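Local atomic coordinates of cGAS/DncV-like nucleotidyltransferase in E. coli homolog (Elizabethkingia meningoseptica ATCC 13253 = NBRC 12535, PDB entry 6E0M), a protein that probably synthesises cyclic dinucleotide second messengers from ATP or GTP, using magnesium, as part of a CBASS defence system against bacteriophage. Residues Ser12-Thr17 with Met192-Lys197. Residues are numbered along the deposited sequence; the frame is centred on the assembly and turned at random.
With DPO (diphosphate), chain B.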
loop_
_atom_site.group_PDB
_atom_site.type_symbol
_atom_site.label_atom_id
_atom_site.label_comp_id
_atom_site.label_asym_id
_atom_site.label_seq_id
_atom_site.Cartn_x
_atom_site.Cartn_y
_atom_site.Cartn_z
ATOM N N SER A 12 3.453 -16.841 -1.563
ATOM C CA SER A 12 2.219 -16.214 -1.128
ATOM C C SER A 12 2.242 -15.795 0.336
ATOM O O SER A 12 1.277 -15.170 0.788
ATOM C CB SER A 12 1.045 -17.182 -1.351
ATOM O OG SER A 12 1.053 -18.181 -0.346
ATOM N N ARG A 13 3.280 -16.129 1.079
ATOM C CA ARG A 13 3.315 -15.866 2.515
ATOM C C ARG A 13 3.840 -14.465 2.792
ATOM O O ARG A 13 4.742 -13.986 2.089
ATOM C CB ARG A 13 4.203 -16.876 3.245
ATOM C CG ARG A 13 3.759 -18.336 3.090
ATOM C CD ARG A 13 4.829 -19.276 3.620
ATOM N NE ARG A 13 4.554 -20.677 3.282
ATOM C CZ ARG A 13 3.797 -21.491 4.014
ATOM N NH1 ARG A 13 3.231 -21.050 5.134
ATOM N NH2 ARG A 13 3.608 -22.746 3.625
ATOM N N PRO A 14 3.297 -13.802 3.805
ATOM C CA PRO A 14 3.884 -12.520 4.219
ATOM C C PRO A 14 5.279 -12.750 4.770
ATOM O O PRO A 14 5.556 -13.771 5.405
ATOM C CB PRO A 14 2.919 -11.997 5.287
ATOM C CG PRO A 14 2.140 -13.171 5.732
ATOM C CD PRO A 14 2.196 -14.244 4.676
ATOM N N VAL A 15 6.179 -11.814 4.479
ATOM C CA VAL A 15 7.558 -11.910 4.949
ATOM C C VAL A 15 7.706 -10.969 6.142
ATOM O O VAL A 15 7.674 -11.410 7.297
ATOM C CB VAL A 15 8.551 -11.615 3.815
ATOM C CG1 VAL A 15 9.979 -11.797 4.303
ATOM C CG2 VAL A 15 8.270 -12.553 2.636
ATOM N N SER A 16 7.837 -9.679 5.895
ATOM C CA SER A 16 7.849 -8.708 6.986
ATOM C C SER A 16 6.435 -8.472 7.506
ATOM O O SER A 16 5.502 -8.305 6.724
ATOM C CB SER A 16 8.420 -7.379 6.513
ATOM O OG SER A 16 9.750 -7.493 6.083
ATOM N N THR A 17 6.279 -8.426 8.825
ATOM C CA THR A 17 4.978 -8.134 9.401
ATOM C C THR A 17 5.134 -7.285 10.657
ATOM O O THR A 17 6.230 -7.089 11.185
ATOM C CB THR A 17 4.199 -9.401 9.782
ATOM O OG1 THR A 17 4.808 -9.975 10.949
ATOM C CG2 THR A 17 4.203 -10.397 8.641
ATOM N N MET A 192 -2.595 -14.012 -3.530
ATOM C CA MET A 192 -2.328 -13.739 -4.941
ATOM C C MET A 192 -1.665 -12.387 -5.124
ATOM O O MET A 192 -0.778 -12.242 -5.971
ATOM C CB MET A 192 -3.614 -13.814 -5.772
ATOM C CG MET A 192 -4.222 -15.212 -5.777
ATOM S SD MET A 192 -3.140 -16.360 -6.697
ATOM C CE MET A 192 -3.058 -17.734 -5.530
ATOM N N VAL A 193 -2.071 -11.386 -4.348
ATOM C CA VAL A 193 -1.361 -10.110 -4.386
ATOM C C VAL A 193 0.118 -10.332 -4.097
ATOM O O VAL A 193 0.996 -9.795 -4.785
ATOM C CB VAL A 193 -1.990 -9.113 -3.402
ATOM C CG1 VAL A 193 -1.087 -7.903 -3.182
ATOM C CG2 VAL A 193 -3.345 -8.657 -3.921
ATOM N N ARG A 194 0.415 -11.095 -3.042
ATOM C CA ARG A 194 1.814 -11.299 -2.664
ATOM C C ARG A 194 2.595 -12.004 -3.765
ATOM O O ARG A 194 3.729 -11.616 -4.067
ATOM C CB ARG A 194 1.893 -12.065 -1.339
ATOM C CG ARG A 194 1.403 -11.252 -0.141
ATOM C CD ARG A 194 1.564 -11.976 1.170
ATOM N NE ARG A 194 0.595 -11.554 2.167
ATOM C CZ ARG A 194 -0.342 -12.330 2.700
ATOM N NH1 ARG A 194 -0.486 -13.590 2.320
ATOM N NH2 ARG A 194 -1.171 -11.825 3.585
ATOM N N ILE A 195 2.012 -13.042 -4.376
ATOM C CA ILE A 195 2.693 -13.719 -5.482
ATOM C C ILE A 195 3.015 -12.733 -6.606
ATOM O O ILE A 195 4.127 -12.720 -7.154
ATOM C CB ILE A 195 1.844 -14.888 -6.007
ATOM C CG1 ILE A 195 1.792 -16.016 -4.980
ATOM C CG2 ILE A 195 2.396 -15.382 -7.341
ATOM C CD1 ILE A 195 0.713 -17.042 -5.275
ATOM N N LEU A 196 2.037 -11.914 -6.987
ATOM C CA LEU A 196 2.268 -10.969 -8.068
ATOM C C LEU A 196 3.280 -9.904 -7.685
ATOM O O LEU A 196 4.030 -9.436 -8.549
ATOM C CB LEU A 196 0.949 -10.349 -8.499
ATOM C CG LEU A 196 0.015 -11.300 -9.251
ATOM C CD1 LEU A 196 -1.347 -10.601 -9.472
ATOM C CD2 LEU A 196 0.591 -11.756 -10.568
ATOM N N LYS A 197 3.345 -9.521 -6.405
ATOM C CA LYS A 197 4.401 -8.605 -5.963
ATOM C C LYS A 197 5.769 -9.264 -6.082
ATOM O O LYS A 197 6.748 -8.617 -6.471
ATOM C CB LYS A 197 4.152 -8.146 -4.523
ATOM C CG LYS A 197 3.002 -7.144 -4.407
ATOM C CD LYS A 197 2.735 -6.687 -2.997
ATOM C CE LYS A 197 3.877 -5.849 -2.449
ATOM N NZ LYS A 197 3.515 -5.185 -1.165
HETATM P P1 DPO B . -1.175 -14.581 7.880
HETATM O O1 DPO B . -0.546 -15.928 8.146
HETATM O O2 DPO B . -0.294 -13.463 8.412
HETATM O O3 DPO B . -2.545 -14.504 8.535
HETATM O O4 DPO B . -1.336 -14.329 6.260
HETATM P P2 DPO B . -2.526 -14.862 5.269
HETATM O O5 DPO B . -1.826 -15.426 4.046
HETATM O O6 DPO B . -3.375 -15.912 5.960
HETATM O O7 DPO B . -3.333 -13.604 4.930
#
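At the diphosphate site of this CD-NTase, Arg194 reaches out from helix 188-205, which also carries the probable GTP-binding residue Lys197, and ties the loop 12-17 to the bound anion. With CG anti to the carbonyl carbon (chi1 -69°) and the chain extended from CG to NE, the side chain runs alongside the loop backbone, Arg194 CD lying 3.2 Å from Ser12 O and 3.7 Å from Arg13 C, and brings the guanidinium to the diphosphate. Arg194 NH1 donates to Ser12 O at 2.8 Å, in the plane of the guanidinium and nearly head-on to the carbonyl (C=O...N angle 166°), and also to diphosphate O5 at 2.9 Å. Arg194 NH2 donates to diphosphate O7, on the same phosphate as O5, at 3.1 Å in an almost straight bond (178°). With NE bonded to Asn53 O, all three nitrogens are engaged, which fixes the rotation of the group.

Pro14 lies over one face, its CD 3.6 Å from Arg194 NH1 and displaced toward the rim; Pro14 CG also touches diphosphate O2 at 3.6 Å. Ile195 CG1 packs against Ser12 CA at 3.9 Å, an apolar contact beside the polar one, while Ser12 OG turns back to Ile9 O. Arg187, Arg191 and Asn53 also hydrogen-bond the diphosphate. Three arginines gathered round one anion make this an arginine-rich phosphate-binding pocket.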